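Local coordinates for uncharacterized protein (Chaetomium thermophilum, PDB 3LPZ) that probably takes part in tail-anchored protein biogenesis as the alpha-solenoid Get4 component of the Get pathway, where it binds Get5, at residues K179-E182 with S183-P187. Numbering follows the deposited sequence.
Sequences KQDE and SHTAP
The carbonyl oxygen of E182 is gripped twice by a single residue, T185, three positions further on. T185 OG1 donates to E182 O over 2.7 Å and approaches nearly end-on to the carbonyl, with a C=O...donor angle of 160°. The second donor, T185 N, lies 3.0 Å from E182 O but stands well above the carbonyl plane, so the two bonds reach the oxygen from different directions. The threonine hydroxyl can do this because it sits between its own backbone N and carbonyl carbon (chi1 69°), turned back toward the preceding loop. Such a backbone bond from residue i+3 to residue i closes a 3-10 turn, here the short 183-185 segment by which the connection from helix 166-179 enters helix 186-199, within the alpha-solenoid of Get4. D181 flanks the same threonine: the two side chains cross at about a right angle, D181 CB lying 3.5 Å from T185 OG1 and D181 OD1 packing against the methyl T185 CG2. The aspartate carboxylate is held at both oxygens, since D181 OD1 accepts from E182 N at 2.7 Å on its anti side and D181 OD2 bonds to the hydroxyl of Y189 in the following helix. On the outer surface, the E182 and H184 side chains run alongside each other in the same direction. The extended glutamate chain places E182 OE1 at the ring edge, 3.7 Å from H184 CE1, with the carboxylate almost perpendicular to the imidazole, while T185 CG2 lies over one face of that ring, displaced toward its rim.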
ATOM      1  N   LYS A 179      -3.862   5.041 -18.691  1.00 20.76           N
ATOM      2  CA  LYS A 179      -3.772   4.821 -20.149  1.00 22.84           C
ATOM      3  C   LYS A 179      -4.894   3.913 -20.679  1.00 23.33           C
ATOM      4  O   LYS A 179      -5.159   3.887 -21.878  1.00 24.46           O
ATOM      5  CB  LYS A 179      -2.423   4.224 -20.503  1.00 22.70           C
ATOM      6  CG  LYS A 179      -1.300   5.217 -20.379  1.00 25.58           C
ATOM      7  CD  LYS A 179       0.021   4.497 -20.551  1.00 33.42           C
ATOM      8  CE  LYS A 179       0.446   4.518 -22.000  1.00 37.39           C
ATOM      9  NZ  LYS A 179       1.341   3.361 -22.292  1.00 41.46           N
ATOM     10  N   GLN A 180      -5.542   3.183 -19.779  1.00 23.40           N
ATOM     11  CA  GLN A 180      -6.695   2.370 -20.135  1.00 25.02           C
ATOM     12  C   GLN A 180      -7.985   3.190 -20.071  1.00 25.59           C
ATOM     13  O   GLN A 180      -9.057   2.676 -20.369  1.00 27.66           O
ATOM     14  CB  GLN A 180      -6.800   1.141 -19.218  1.00 25.02           C
ATOM     15  CG  GLN A 180      -5.565   0.224 -19.272  1.00 26.93           C
ATOM     16  CD  GLN A 180      -5.611  -0.915 -18.269  1.00 31.14           C
ATOM     17  OE1 GLN A 180      -4.608  -1.606 -18.056  1.00 35.40           O
ATOM     18  NE2 GLN A 180      -6.745  -1.101 -17.631  1.00 30.03           N
ATOM     19  N   ASP A 181      -7.890   4.460 -19.704  1.00 25.49           N
ATOM     20  CA  ASP A 181      -9.083   5.294 -19.503  1.00 26.06           C
ATOM     21  C   ASP A 181      -8.991   6.461 -20.477  1.00 26.40           C
ATOM     22  O   ASP A 181      -8.039   6.538 -21.252  1.00 26.14           O
ATOM     23  CB  ASP A 181      -9.121   5.785 -18.030  1.00 26.03           C
ATOM     24  CG  ASP A 181     -10.531   6.079 -17.524  1.00 27.40           C
ATOM     25  OD1 ASP A 181     -11.402   6.445 -18.346  1.00 28.86           O
ATOM     26  OD2 ASP A 181     -10.768   5.965 -16.289  1.00 27.41           O
ATOM     27  N   GLU A 182      -9.961   7.372 -20.447  1.00 27.40           N
ATOM     28  CA  GLU A 182      -9.965   8.518 -21.380  1.00 29.38           C
ATOM     29  C   GLU A 182      -8.963   9.569 -20.909  1.00 29.53           C
ATOM     30  O   GLU A 182      -8.725   9.695 -19.692  1.00 29.10           O
ATOM     31  CB  GLU A 182     -11.357   9.132 -21.446  1.00 30.09           C
ATOM     32  CG  GLU A 182     -12.428   8.176 -21.939  1.00 34.43           C
ATOM     33  CD  GLU A 182     -13.774   8.854 -22.034  1.00 40.52           C
ATOM     34  OE1 GLU A 182     -13.868   9.833 -22.780  1.00 43.66           O
ATOM     35  OE2 GLU A 182     -14.730   8.426 -21.348  1.00 44.65           O
ATOM     36  N   SER A 183      -8.390  10.335 -21.841  1.00 29.66           N
ATOM     37  CA  SER A 183      -7.266  11.199 -21.468  1.00 29.86           C
ATOM     38  C   SER A 183      -7.593  12.345 -20.488  1.00 29.18           C
ATOM     39  O   SER A 183      -6.693  12.802 -19.781  1.00 29.22           O
ATOM     40  CB  SER A 183      -6.460  11.684 -22.693  1.00 30.71           C
ATOM     41  OG  SER A 183      -7.195  12.621 -23.420  1.00 33.71           O
ATOM     42  N   HIS A 184      -8.855  12.775 -20.396  1.00 28.09           N
ATOM     43  CA  HIS A 184      -9.228  13.819 -19.430  1.00 28.01           C
ATOM     44  C   HIS A 184      -9.139  13.333 -17.968  1.00 26.79           C
ATOM     45  O   HIS A 184      -9.166  14.141 -17.040  1.00 27.10           O
ATOM     46  CB  HIS A 184     -10.625  14.408 -19.715  1.00 29.08           C
ATOM     47  CG  HIS A 184     -11.765  13.481 -19.403  1.00 31.71           C
ATOM     48  ND1 HIS A 184     -12.346  12.662 -20.354  1.00 35.46           N
ATOM     49  CD2 HIS A 184     -12.433  13.245 -18.249  1.00 32.83           C
ATOM     50  CE1 HIS A 184     -13.319  11.959 -19.796  1.00 34.99           C
ATOM     51  NE2 HIS A 184     -13.386  12.289 -18.516  1.00 36.05           N
ATOM     52  N   THR A 185      -9.052  12.015 -17.773  1.00 24.52           N
ATOM     53  CA  THR A 185      -9.010  11.453 -16.429  1.00 22.89           C
ATOM     54  C   THR A 185      -7.639  11.513 -15.777  1.00 21.54           C
ATOM     55  O   THR A 185      -7.506  11.049 -14.645  1.00 20.64           O
ATOM     56  CB  THR A 185      -9.527   9.995 -16.375  1.00 22.97           C
ATOM     57  OG1 THR A 185      -8.588   9.127 -17.050  1.00 21.16           O
ATOM     58  CG2 THR A 185     -10.966   9.905 -16.977  1.00 22.94           C
ATOM     59  N   ALA A 186      -6.625  12.082 -16.451  1.00 20.98           N
ATOM     60  CA  ALA A 186      -5.259  12.153 -15.840  1.00 20.29           C
ATOM     61  C   ALA A 186      -5.218  12.596 -14.350  1.00 19.67           C
ATOM     62  O   ALA A 186      -4.559  11.937 -13.563  1.00 18.91           O
ATOM     63  CB  ALA A 186      -4.279  12.972 -16.672  1.00 19.48           C
ATOM     64  N   PRO A 187      -5.943  13.690 -13.964  1.00 20.04           N
ATOM     65  CA  PRO A 187      -5.881  14.144 -12.557  1.00 19.97           C
ATOM     66  C   PRO A 187      -6.445  13.137 -11.558  1.00 20.54           C
ATOM     67  O   PRO A 187      -6.000  13.106 -10.408  1.00 20.43           O
ATOM     68  CB  PRO A 187      -6.751  15.416 -12.543  1.00 19.92           C
ATOM     69  CG  PRO A 187      -6.919  15.796 -14.046  1.00 21.07           C
ATOM     70  CD  PRO A 187      -6.863  14.521 -14.776  1.00 19.76           C
TER